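Local coordinates for protein HTH-type transcriptional activator AmpR (Pseudomonas aeruginosa PAO1, PDB 5MMH) that activates transcription of the AmpC beta-lactamase gene by binding its promoter as a homodimer, with an effector domain that recognises cell-wall-derived muropeptides, at residues F79-T84 with G180-T185; T84-P89 with E167-P172; F119-L124 with F173-S178. All blocks are in the same frame, centred on the assembly; numbering follows the deposited sequence.

Contact 1: F79-T84 with G180-T185; sequences FEAPLT and GSYWLT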
ATOM      1  N   PHE A  79      20.454   2.368   3.543  1.00 10.72           N
ATOM      2  CA  PHE A  79      20.559   3.821   3.507  1.00 13.07           C
ATOM      3  C   PHE A  79      19.436   4.424   4.349  1.00 17.91           C
ATOM      4  O   PHE A  79      18.396   3.790   4.557  1.00 16.88           O
ATOM      5  CB  PHE A  79      20.529   4.365   2.058  1.00 10.02           C
ATOM      6  CG  PHE A  79      19.353   3.859   1.200  1.00 16.80           C
ATOM      7  CD1 PHE A  79      18.126   4.493   1.232  1.00 16.28           C
ATOM      8  CD2 PHE A  79      19.512   2.796   0.322  1.00 11.97           C
ATOM      9  CE1 PHE A  79      17.051   4.050   0.435  1.00 20.48           C
ATOM     10  CE2 PHE A  79      18.454   2.347  -0.481  1.00 17.68           C
ATOM     11  CZ  PHE A  79      17.220   2.970  -0.424  1.00 16.79           C
ATOM     12  N   GLU A  80      19.674   5.642   4.842  1.00 14.69           N
ATOM     13  CA  GLU A  80      18.682   6.423   5.580  1.00 24.65           C
ATOM     14  C   GLU A  80      17.504   6.810   4.692  1.00 21.13           C
ATOM     15  O   GLU A  80      17.645   7.031   3.485  1.00 19.81           O
ATOM     16  CB  GLU A  80      19.289   7.731   6.123  1.00 27.14           C
ATOM     17  CG  GLU A  80      20.237   7.640   7.296  1.00 40.82           C
ATOM     18  CD  GLU A  80      20.842   9.005   7.673  1.00 52.55           C
ATOM     19  OE1 GLU A  80      20.097   9.855   8.208  1.00 53.71           O
ATOM     20  OE2 GLU A  80      22.055   9.238   7.423  1.00 49.66           O
ATOM     21  N   ALA A  81      16.335   6.950   5.304  1.00 20.04           N
ATOM     22  CA  ALA A  81      15.164   7.487   4.607  1.00 21.34           C
ATOM     23  C   ALA A  81      14.575   8.587   5.474  1.00 17.43           C
ATOM     24  O   ALA A  81      13.625   8.349   6.232  1.00 25.26           O
ATOM     25  CB  ALA A  81      14.135   6.399   4.298  1.00 25.10           C
ATOM     26  N   PRO A  82      15.117   9.803   5.392  1.00 21.41           N
ATOM     27  CA  PRO A  82      14.563  10.901   6.183  1.00 23.94           C
ATOM     28  C   PRO A  82      13.153  11.212   5.726  1.00 20.79           C
ATOM     29  O   PRO A  82      12.807  11.068   4.551  1.00 25.57           O
ATOM     30  CB  PRO A  82      15.506  12.076   5.895  1.00 20.08           C
ATOM     31  CG  PRO A  82      16.685  11.477   5.203  1.00 30.91           C
ATOM     32  CD  PRO A  82      16.189  10.270   4.499  1.00 24.34           C
ATOM     33  N   LEU A  83      12.347  11.653   6.675  1.00 22.53           N
ATOM     34  CA  LEU A  83      10.940  11.944   6.453  1.00 21.83           C
ATOM     35  C   LEU A  83      10.742  13.434   6.195  1.00 25.64           C
ATOM     36  O   LEU A  83      11.347  14.275   6.867  1.00 23.54           O
ATOM     37  CB  LEU A  83      10.114  11.520   7.667  1.00 16.51           C
ATOM     38  CG  LEU A  83      10.115  10.038   8.025  1.00 24.14           C
ATOM     39  CD1 LEU A  83       9.133   9.756   9.151  1.00 17.90           C
ATOM     40  CD2 LEU A  83       9.769   9.209   6.801  1.00 18.23           C
ATOM     41  N   THR A  84       9.878  13.756   5.233  1.00 28.15           N
ATOM     42  CA  THR A  84       9.520  15.141   4.972  1.00 26.42           C
ATOM     43  C   THR A  84       8.023  15.244   4.696  1.00 28.07           C
ATOM     44  O   THR A  84       7.344  14.249   4.433  1.00 21.29           O
ATOM     45  CB  THR A  84      10.330  15.713   3.797  1.00 29.27           C
ATOM     46  OG1 THR A  84      10.402  17.133   3.930  1.00 33.16           O
ATOM     47  CG2 THR A  84       9.691  15.353   2.446  1.00 23.19           C
ATOM     48  N   GLY A 180      14.686   6.599  10.674  1.00 20.42           N
ATOM     49  CA  GLY A 180      14.980   5.211  10.378  1.00 18.64           C
ATOM     50  C   GLY A 180      15.673   5.058   9.045  1.00 18.48           C
ATOM     51  O   GLY A 180      15.882   6.024   8.307  1.00 24.89           O
ATOM     52  N   SER A 181      16.035   3.810   8.752  1.00 16.17           N
ATOM     53  CA  SER A 181      16.731   3.421   7.543  1.00 16.13           C
ATOM     54  C   SER A 181      16.028   2.206   6.962  1.00 16.50           C
ATOM     55  O   SER A 181      15.185   1.592   7.612  1.00 14.20           O
ATOM     56  CB  SER A 181      18.200   3.072   7.828  1.00 17.13           C
ATOM     57  OG  SER A 181      18.864   4.154   8.446  1.00 23.42           O
ATOM     58  N   TYR A 182      16.377   1.875   5.722  1.00 12.28           N
ATOM     59  CA  TYR A 182      16.040   0.589   5.139  1.00 12.10           C
ATOM     60  C   TYR A 182      17.168  -0.392   5.421  1.00 15.20           C
ATOM     61  O   TYR A 182      18.347  -0.029   5.351  1.00 16.16           O
ATOM     62  CB  TYR A 182      15.788   0.727   3.634  1.00 12.11           C
ATOM     63  CG  TYR A 182      14.487   1.446   3.369  1.00 18.44           C
ATOM     64  CD1 TYR A 182      13.271   0.808   3.606  1.00 17.40           C
ATOM     65  CD2 TYR A 182      14.466   2.767   2.943  1.00 16.40           C
ATOM     66  CE1 TYR A 182      12.068   1.452   3.396  1.00 20.09           C
ATOM     67  CE2 TYR A 182      13.258   3.425   2.716  1.00 15.91           C
ATOM     68  CZ  TYR A 182      12.065   2.758   2.956  1.00 21.02           C
ATOM     69  OH  TYR A 182      10.858   3.380   2.762  1.00 17.63           O
ATOM     70  N   TRP A 183      16.799  -1.625   5.748  1.00 12.92           N
ATOM     71  CA  TRP A 183      17.715  -2.672   6.184  1.00 14.96           C
ATOM     72  C   TRP A 183      17.482  -3.940   5.379  1.00 16.86           C
ATOM     73  O   TRP A 183      16.334  -4.300   5.102  1.00 18.58           O
ATOM     74  CB  TRP A 183      17.518  -3.000   7.676  1.00 15.45           C
ATOM     75  CG  TRP A 183      17.724  -1.827   8.588  1.00 15.48           C
ATOM     76  CD1 TRP A 183      16.836  -0.814   8.846  1.00 19.04           C
ATOM     77  CD2 TRP A 183      18.894  -1.542   9.361  1.00 18.47           C
ATOM     78  NE1 TRP A 183      17.386   0.083   9.737  1.00 20.76           N
ATOM     79  CE2 TRP A 183      18.654  -0.335  10.059  1.00 22.89           C
ATOM     80  CE3 TRP A 183      20.128  -2.185   9.527  1.00 14.81           C
ATOM     81  CZ2 TRP A 183      19.600   0.230  10.923  1.00 21.91           C
ATOM     82  CZ3 TRP A 183      21.058  -1.620  10.374  1.00 23.70           C
ATOM     83  CH2 TRP A 183      20.792  -0.418  11.058  1.00 22.24           C
ATOM     84  N   LEU A 184      18.557  -4.643   5.033  1.00 13.26           N
ATOM     85  CA  LEU A 184      18.433  -6.013   4.552  1.00 16.81           C
ATOM     86  C   LEU A 184      18.566  -6.951   5.754  1.00 18.93           C
ATOM     87  O   LEU A 184      19.626  -7.014   6.382  1.00 17.99           O
ATOM     88  CB  LEU A 184      19.482  -6.312   3.489  1.00 11.74           C
ATOM     89  CG  LEU A 184      19.496  -7.753   2.999  1.00 13.67           C
ATOM     90  CD1 LEU A 184      18.264  -8.054   2.114  1.00  9.48           C
ATOM     91  CD2 LEU A 184      20.769  -7.997   2.244  1.00 12.26           C
ATOM     92  N   THR A 185      17.490  -7.660   6.093  1.00 12.72           N
ATOM     93  CA  THR A 185      17.465  -8.495   7.283  1.00 13.37           C
ATOM     94  C   THR A 185      17.336  -9.962   6.898  1.00 16.76           C
ATOM     95  O   THR A 185      16.901 -10.306   5.795  1.00 18.40           O
ATOM     96  CB  THR A 185      16.317  -8.106   8.231  1.00 17.72           C
ATOM     97  OG1 THR A 185      15.091  -8.736   7.824  1.00 16.38           O
ATOM     98  CG2 THR A 185      16.126  -6.606   8.248  1.00 22.88           C
TER
HETATM   99  O   HOH W   1      13.407   8.327   8.659  1.00 17.00           O
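The rings of Phe79 and Tyr182 meet obliquely, their planes at 61° and their centroids 5.9 Å apart. The touching atoms are Phe79 CE1 and Tyr182 CD2, 3.8 Å apart. In Phe79 the ring sits between the backbone N and the carbonyl carbon (chi1 51°), a torsion that brings the far part of the ring closer to Tyr182 than its CB direction alone would suggest. The methyl of Ala81 is the second neighbour of the tyrosine ring: Ala81 CB lies 3.5 Å from Tyr182 CE2. Phe79 and Ala81 thus both meet the CD2-CE2 part of the ring, obliquely and from opposite sides of its plane. All three residues are buried, and Phe22 and Phe65 add further aromatic contacts to Tyr182, while Trp26 meets Phe79.

These side chains hang from neighbouring antiparallel strands, 73-86 and 181-187, in the mixed sheet of the LysR-type effector domain, which belongs to the periplasmic-binding-protein clan. Tyr182 N donates to Phe79 O at 3.0 Å with an angle of 160° at the hydrogen. Beyond the non-hydrogen-bonded pair of Glu80 and Ser181, Ala81 N reaches Gly180 O at 3.2 Å, almost straight and directed at a lone pair in the carbonyl plane. A water accepts from Gly180 N at 2.9 Å where the two segments part; its approach to Ala81 O is doubtfully short.

Toward the exposed side, Ser181 OG lies alongside the aliphatic part of Glu80, 3.9 Å from Glu80 CG. The glutamate's carboxylate turns elsewhere: its OE1 is hydrogen-bonded to Ser178, and Arg214 of helix 194-215 takes the Glu80 carbonyl.

Contact 2: T84-P89 with E167-P172; sequences TVLCCP and ESIRRP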
ATOM      1  N   THR A  84       9.878  13.756   5.233  1.00 28.15           N
ATOM      2  CA  THR A  84       9.520  15.141   4.972  1.00 26.42           C
ATOM      3  C   THR A  84       8.023  15.244   4.696  1.00 28.07           C
ATOM      4  O   THR A  84       7.344  14.249   4.433  1.00 21.29           O
ATOM      5  CB  THR A  84      10.330  15.713   3.797  1.00 29.27           C
ATOM      6  OG1 THR A  84      10.402  17.133   3.930  1.00 33.16           O
ATOM      7  CG2 THR A  84       9.691  15.353   2.446  1.00 23.19           C
ATOM      8  N   VAL A  85       7.521  16.476   4.743  1.00 31.95           N
ATOM      9  CA  VAL A  85       6.120  16.761   4.445  1.00 23.88           C
ATOM     10  C   VAL A  85       5.894  16.695   2.940  1.00 29.43           C
ATOM     11  O   VAL A  85       6.623  17.325   2.165  1.00 29.40           O
ATOM     12  CB  VAL A  85       5.723  18.135   5.004  1.00 24.54           C
ATOM     13  CG1 VAL A  85       4.439  18.598   4.375  1.00 33.21           C
ATOM     14  CG2 VAL A  85       5.586  18.080   6.524  1.00 21.46           C
ATOM     15  N   LEU A  86       4.873  15.930   2.519  1.00 22.82           N
ATOM     16  CA  LEU A  86       4.513  15.790   1.117  1.00 22.26           C
ATOM     17  C   LEU A  86       3.011  15.985   0.976  1.00 25.60           C
ATOM     18  O   LEU A  86       2.238  15.497   1.804  1.00 30.95           O
ATOM     19  CB  LEU A  86       4.934  14.421   0.570  1.00 22.89           C
ATOM     20  CG  LEU A  86       6.445  14.157   0.569  1.00 22.92           C
ATOM     21  CD1 LEU A  86       6.721  12.699   0.276  1.00 27.29           C
ATOM     22  CD2 LEU A  86       7.138  15.031  -0.461  1.00 24.02           C
ATOM     23  N   CYS A  87       2.594  16.698  -0.071  1.00 28.02           N
ATOM     24  CA  CYS A  87       1.177  17.012  -0.245  1.00 27.48           C
ATOM     25  C   CYS A  87       0.897  17.338  -1.702  1.00 32.60           C
ATOM     26  O   CYS A  87       1.810  17.446  -2.523  1.00 30.62           O
ATOM     27  CB  CYS A  87       0.751  18.170   0.653  1.00 26.19           C
ATOM     28  SG  CYS A  87       1.660  19.701   0.362  1.00 32.75           S
ATOM     29  N   CYS A  88      -0.391  17.482  -2.021  1.00 31.76           N
ATOM     30  CA  CYS A  88      -0.776  17.870  -3.373  1.00 38.65           C
ATOM     31  C   CYS A  88      -0.552  19.372  -3.589  1.00 42.39           C
ATOM     32  O   CYS A  88      -0.473  20.144  -2.627  1.00 43.18           O
ATOM     33  CB  CYS A  88      -2.236  17.501  -3.645  1.00 33.28           C
ATOM     34  SG  CYS A  88      -3.452  18.401  -2.669  1.00 40.25           S
ATOM     35  N   PRO A  89      -0.420  19.804  -4.858  1.00 47.59           N
ATOM     36  CA  PRO A  89      -0.273  21.251  -5.139  1.00 43.78           C
ATOM     37  C   PRO A  89      -1.389  22.104  -4.556  1.00 49.21           C
ATOM     38  O   PRO A  89      -1.122  23.168  -3.979  1.00 48.59           O
ATOM     39  CB  PRO A  89      -0.267  21.308  -6.673  1.00 49.68           C
ATOM     40  CG  PRO A  89       0.120  19.939  -7.114  1.00 57.52           C
ATOM     41  CD  PRO A  89      -0.385  18.985  -6.085  1.00 42.24           C
ATOM     42  N   GLU A 167       6.122  16.250 -10.836  1.00 33.61           N
ATOM     43  CA  GLU A 167       5.372  17.311 -10.166  1.00 34.13           C
ATOM     44  C   GLU A 167       3.970  16.880  -9.751  1.00 34.33           C
ATOM     45  O   GLU A 167       3.147  17.728  -9.369  1.00 34.75           O
ATOM     46  CB  GLU A 167       5.291  18.583 -11.020  1.00 42.13           C
ATOM     47  CG  GLU A 167       6.503  19.497 -10.894  1.00 42.10           C
ATOM     48  CD  GLU A 167       6.384  20.747 -11.754  1.00 48.13           C
ATOM     49  OE1 GLU A 167       6.359  20.623 -13.000  1.00 45.66           O
ATOM     50  OE2 GLU A 167       6.295  21.854 -11.182  1.00 48.28           O
ATOM     51  N   SER A 168       3.675  15.580  -9.790  1.00 34.21           N
ATOM     52  CA  SER A 168       2.362  15.126  -9.351  1.00 37.35           C
ATOM     53  C   SER A 168       2.163  15.278  -7.845  1.00 34.47           C
ATOM     54  O   SER A 168       1.013  15.340  -7.401  1.00 36.90           O
ATOM     55  CB  SER A 168       2.123  13.678  -9.801  1.00 38.73           C
ATOM     56  OG  SER A 168       2.834  12.746  -9.008  1.00 39.02           O
ATOM     57  N   ILE A 169       3.241  15.361  -7.048  1.00 31.25           N
ATOM     58  CA  ILE A 169       3.133  15.816  -5.664  1.00 33.83           C
ATOM     59  C   ILE A 169       4.288  16.756  -5.339  1.00 33.09           C
ATOM     60  O   ILE A 169       5.304  16.807  -6.036  1.00 38.69           O
ATOM     61  CB  ILE A 169       3.091  14.679  -4.618  1.00 30.61           C
ATOM     62  CG1 ILE A 169       4.441  14.006  -4.503  1.00 27.28           C
ATOM     63  CG2 ILE A 169       1.979  13.665  -4.909  1.00 34.69           C
ATOM     64  CD1 ILE A 169       4.798  13.793  -3.064  1.00 31.02           C
ATOM     65  N   ARG A 170       4.123  17.498  -4.245  1.00 32.57           N
ATOM     66  CA  ARG A 170       4.998  18.610  -3.932  1.00 34.27           C
ATOM     67  C   ARG A 170       5.603  18.449  -2.547  1.00 30.05           C
ATOM     68  O   ARG A 170       5.009  17.854  -1.646  1.00 28.76           O
ATOM     69  CB  ARG A 170       4.254  19.955  -4.031  1.00 33.70           C
ATOM     70  CG  ARG A 170       3.754  20.259  -5.446  1.00 39.52           C
ATOM     71  CD  ARG A 170       3.742  21.755  -5.792  1.00 52.89           C
ATOM     72  NE  ARG A 170       5.085  22.277  -6.036  1.00 58.67           N
ATOM     73  CZ  ARG A 170       5.770  23.032  -5.178  1.00 59.98           C
ATOM     74  NH1 ARG A 170       5.232  23.381  -4.011  1.00 53.15           N
ATOM     75  NH2 ARG A 170       6.994  23.450  -5.492  1.00 59.62           N
ATOM     76  N   ARG A 171       6.807  18.987  -2.404  1.00 35.07           N
ATOM     77  CA  ARG A 171       7.493  19.113  -1.125  1.00 31.88           C
ATOM     78  C   ARG A 171       7.451  20.575  -0.699  1.00 35.64           C
ATOM     79  O   ARG A 171       8.206  21.395  -1.244  1.00 42.44           O
ATOM     80  CB  ARG A 171       8.941  18.635  -1.249  1.00 28.73           C
ATOM     81  CG  ARG A 171       9.720  18.691   0.053  1.00 31.89           C
ATOM     82  CD  ARG A 171      11.107  18.123  -0.136  1.00 29.59           C
ATOM     83  NE  ARG A 171      11.877  18.195   1.095  1.00 25.23           N
ATOM     84  CZ  ARG A 171      12.928  17.427   1.345  1.00 33.33           C
ATOM     85  NH1 ARG A 171      13.326  16.536   0.445  1.00 32.82           N
ATOM     86  NH2 ARG A 171      13.569  17.542   2.499  1.00 29.33           N
ATOM     87  N   PRO A 172       6.587  20.961   0.247  1.00 32.22           N
ATOM     88  CA  PRO A 172       6.456  22.388   0.581  1.00 33.87           C
ATOM     89  C   PRO A 172       7.544  22.957   1.477  1.00 37.60           C
ATOM     90  O   PRO A 172       7.748  24.178   1.439  1.00 40.27           O
ATOM     91  CB  PRO A 172       5.090  22.464   1.284  1.00 43.50           C
ATOM     92  CG  PRO A 172       4.801  21.062   1.729  1.00 36.28           C
ATOM     93  CD  PRO A 172       5.427  20.176   0.708  1.00 33.36           C
TER
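A single antiparallel bridge joins Cys87, which follows Leu86 of strand 73-86, to Arg170 in the loop that follows helix 161-165. Its two backbone bonds are reciprocal: Cys87 N donates to Arg170 O at 3.1 Å, and Arg170 N to Cys87 O at 2.9 Å, each with 162° at the hydrogen. Apolar groups flank this bridge. Ile169 CD1 rests 3.7 Å from Leu86 CB, the two side chains crossing at a slant, and Leu164 and Leu143 of helices 161-165 and 139-147 join them. On the other side Pro172 CG touches both Val85 CG1, at 3.6 Å, and Cys87 SG, at 3.7 Å.

In this part of the effector domain the chain passes from strand 73-86 into helix 89-93, with Cys88 at the N-cap, and residues 167-172 run antiparallel beside residues 84-89. Pro89 CG lies 4.0 Å from Arg170 CG at the exposed end. At the other end the extended Arg171, its CG opposite the backbone N (chi1 -178°), lays one guanidinium face against Thr84, whose CB stands 3.7 Å above the plane, offset toward the rim. Arg171 is held by Glu176 and by the carbonyls of Phe173 and Ala174, and Thr84 OG1 by Thr175 O.

Contact 3: F119-L124 with F173-S178; sequences FQAAGL and FATEVS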
ATOM      1  N   PHE A 119       8.116  18.226  13.716  1.00 26.25           N
ATOM      2  CA  PHE A 119       7.843  19.588  14.164  1.00 29.59           C
ATOM      3  C   PHE A 119       9.040  20.151  14.926  1.00 32.21           C
ATOM      4  O   PHE A 119       9.463  21.287  14.690  1.00 27.63           O
ATOM      5  CB  PHE A 119       6.574  19.624  15.022  1.00 29.27           C
ATOM      6  CG  PHE A 119       5.288  19.649  14.219  1.00 32.19           C
ATOM      7  CD1 PHE A 119       5.175  20.436  13.079  1.00 30.69           C
ATOM      8  CD2 PHE A 119       4.202  18.872  14.593  1.00 34.21           C
ATOM      9  CE1 PHE A 119       3.997  20.453  12.331  1.00 34.35           C
ATOM     10  CE2 PHE A 119       3.019  18.883  13.857  1.00 34.82           C
ATOM     11  CZ  PHE A 119       2.914  19.672  12.722  1.00 28.71           C
ATOM     12  N   GLN A 120       9.609  19.354  15.834  1.00 29.82           N
ATOM     13  CA  GLN A 120      10.852  19.731  16.493  1.00 32.23           C
ATOM     14  C   GLN A 120      11.895  20.171  15.480  1.00 32.47           C
ATOM     15  O   GLN A 120      12.377  21.305  15.513  1.00 35.61           O
ATOM     16  CB  GLN A 120      11.383  18.559  17.296  1.00 34.64           C
ATOM     17  CG  GLN A 120      10.791  18.399  18.649  1.00 41.16           C
ATOM     18  CD  GLN A 120      11.674  17.518  19.484  1.00 49.10           C
ATOM     19  OE1 GLN A 120      12.738  17.078  19.024  1.00 42.20           O
ATOM     20  NE2 GLN A 120      11.257  17.254  20.714  1.00 53.96           N
ATOM     21  N   ALA A 121      12.238  19.279  14.552  1.00 27.55           N
ATOM     22  CA  ALA A 121      13.231  19.610  13.537  1.00 30.02           C
ATOM     23  C   ALA A 121      12.902  20.910  12.810  1.00 31.31           C
ATOM     24  O   ALA A 121      13.807  21.597  12.328  1.00 38.19           O
ATOM     25  CB  ALA A 121      13.357  18.460  12.542  1.00 26.11           C
ATOM     26  N   ALA A 122      11.628  21.270  12.723  1.00 37.11           N
ATOM     27  CA  ALA A 122      11.228  22.527  12.098  1.00 38.77           C
ATOM     28  C   ALA A 122      11.254  23.705  13.062  1.00 34.75           C
ATOM     29  O   ALA A 122      10.963  24.828  12.644  1.00 39.11           O
ATOM     30  CB  ALA A 122       9.822  22.406  11.496  1.00 29.87           C
ATOM     31  N   GLY A 123      11.578  23.478  14.330  1.00 30.68           N
ATOM     32  CA  GLY A 123      11.610  24.563  15.289  1.00 33.35           C
ATOM     33  C   GLY A 123      10.255  24.931  15.843  1.00 46.00           C
ATOM     34  O   GLY A 123       9.954  26.121  15.997  1.00 53.88           O
ATOM     35  N   LEU A 124       9.424  23.942  16.143  1.00 39.09           N
ATOM     36  CA  LEU A 124       8.089  24.112  16.692  1.00 34.25           C
ATOM     37  C   LEU A 124       7.921  23.133  17.846  1.00 42.34           C
ATOM     38  O   LEU A 124       8.685  22.166  17.964  1.00 42.02           O
ATOM     39  CB  LEU A 124       7.012  23.870  15.619  1.00 35.61           C
ATOM     40  CG  LEU A 124       6.962  24.821  14.413  1.00 39.18           C
ATOM     41  CD1 LEU A 124       5.981  24.330  13.343  1.00 34.15           C
ATOM     42  CD2 LEU A 124       6.598  26.225  14.844  1.00 40.08           C
ATOM     43  N   PHE A 173       8.229  22.146   2.289  1.00 35.31           N
ATOM     44  CA  PHE A 173       9.254  22.654   3.198  1.00 32.23           C
ATOM     45  C   PHE A 173      10.556  21.878   3.044  1.00 33.46           C
ATOM     46  O   PHE A 173      10.580  20.737   2.568  1.00 32.89           O
ATOM     47  CB  PHE A 173       8.810  22.583   4.662  1.00 28.95           C
ATOM     48  CG  PHE A 173       7.429  23.122   4.901  1.00 40.90           C
ATOM     49  CD1 PHE A 173       7.172  24.484   4.808  1.00 41.21           C
ATOM     50  CD2 PHE A 173       6.384  22.265   5.209  1.00 33.66           C
ATOM     51  CE1 PHE A 173       5.894  24.983   5.033  1.00 43.62           C
ATOM     52  CE2 PHE A 173       5.101  22.754   5.430  1.00 41.34           C
ATOM     53  CZ  PHE A 173       4.856  24.115   5.341  1.00 39.19           C
ATOM     54  N   ALA A 174      11.643  22.508   3.491  1.00 31.32           N
ATOM     55  CA  ALA A 174      12.966  21.895   3.448  1.00 31.15           C
ATOM     56  C   ALA A 174      13.235  20.960   4.624  1.00 31.18           C
ATOM     57  O   ALA A 174      14.044  20.032   4.496  1.00 28.46           O
ATOM     58  CB  ALA A 174      14.045  22.981   3.398  1.00 26.07           C
ATOM     59  N   THR A 175      12.578  21.180   5.758  1.00 23.47           N
ATOM     60  CA  THR A 175      12.887  20.426   6.966  1.00 29.45           C
ATOM     61  C   THR A 175      12.704  18.922   6.755  1.00 33.65           C
ATOM     62  O   THR A 175      11.674  18.475   6.230  1.00 30.86           O
ATOM     63  CB  THR A 175      11.998  20.916   8.114  1.00 30.85           C
ATOM     64  OG1 THR A 175      12.252  22.302   8.363  1.00 30.60           O
ATOM     65  CG2 THR A 175      12.287  20.143   9.389  1.00 31.19           C
ATOM     66  N   GLU A 176      13.719  18.146   7.153  1.00 26.23           N
ATOM     67  CA  GLU A 176      13.663  16.690   7.253  1.00 28.58           C
ATOM     68  C   GLU A 176      13.845  16.275   8.704  1.00 28.86           C
ATOM     69  O   GLU A 176      14.300  17.054   9.543  1.00 32.80           O
ATOM     70  CB  GLU A 176      14.767  15.995   6.443  1.00 30.70           C
ATOM     71  CG  GLU A 176      14.835  16.296   4.984  1.00 32.53           C
ATOM     72  CD  GLU A 176      15.974  15.565   4.328  1.00 30.87           C
ATOM     73  OE1 GLU A 176      16.898  15.147   5.060  1.00 45.15           O
ATOM     74  OE2 GLU A 176      15.962  15.409   3.088  1.00 36.25           O
ATOM     75  N   VAL A 177      13.542  15.009   8.976  1.00 16.04           N
ATOM     76  CA  VAL A 177      13.904  14.371  10.234  1.00 18.84           C
ATOM     77  C   VAL A 177      14.258  12.923   9.944  1.00 21.21           C
ATOM     78  O   VAL A 177      13.575  12.243   9.167  1.00 28.30           O
ATOM     79  CB  VAL A 177      12.773  14.477  11.276  1.00 23.16           C
ATOM     80  CG1 VAL A 177      11.453  13.856  10.732  1.00 21.05           C
ATOM     81  CG2 VAL A 177      13.194  13.822  12.569  1.00 28.07           C
ATOM     82  N   SER A 178      15.329  12.454  10.575  1.00 28.03           N
ATOM     83  CA  SER A 178      15.873  11.117  10.364  1.00 25.67           C
ATOM     84  C   SER A 178      15.347  10.211  11.462  1.00 22.90           C
ATOM     85  O   SER A 178      15.779  10.312  12.611  1.00 36.54           O
ATOM     86  CB  SER A 178      17.405  11.145  10.392  1.00 29.41           C
ATOM     87  OG  SER A 178      17.964  11.565   9.160  1.00 31.91           O
TER
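Thr175 rests its methyl against the end of helix 114-121, and this is the closely packed part of the contact. Thr175 CG2 lies 3.6 Å from Ala122 N and 3.7 Å from Ala121 CB, so one methyl touches both backbone and side chain of the helix end. With CG2 anti to the backbone N of Thr175 and OG1 beside it (chi1 -61°), the methyl rather than the hydroxyl is turned to Ala121 C and Ala122 N. The Ala121 methyl answers from the helix side, reaching Glu176 O at 3.4 Å.

Toward Val177 the fit slackens, with Val177 CB 4.2 Å from Ala121 CB. Ala121 remains solvent-exposed although it packs on Thr175, the exposed Glu176 directs its CB away from the helix segment, and only 153 Å² is buried in all, both sides summed. The helix closes beside the loop in a Schellman motif: Gly123, with positive phi (82°), leaves the helix, and Leu124 N bonds back to Phe119 O at 3.0 Å.

Polar groups of the loop find their partners elsewhere. Thr175 O accepts from Thr84 OG1, and the Glu176 carboxylate forms a salt bridge with Arg171. Between the two segments the contact is van der Waals packing, while the polar tie of this helix to the loop comes from Trp118 NE1 on Thr175 O.

The three contacts lie within one LysR effector domain, their centres 15 to 20 Å apart. Contacts 1 and 2 both use strand 73-86 and share Thr84: the first pairs the strand with 181-187 inside the mixed sheet, the second pairs residues 84-89 with the loop after helix 161-165. That loop continues directly into contact 3. Segments of contacts 2 and 3 alternate along the chain and, apart from the shared Thr84, lie between the segments of contact 1 in sequence. Probable hydrogen bonds such as Leu83 N to Val177 O, and Thr84 OG1 to Thr175 O, tie the loop to the strand, so one loop connects strand 73-86 with the end of helix 114-121 before entering strand 181-187.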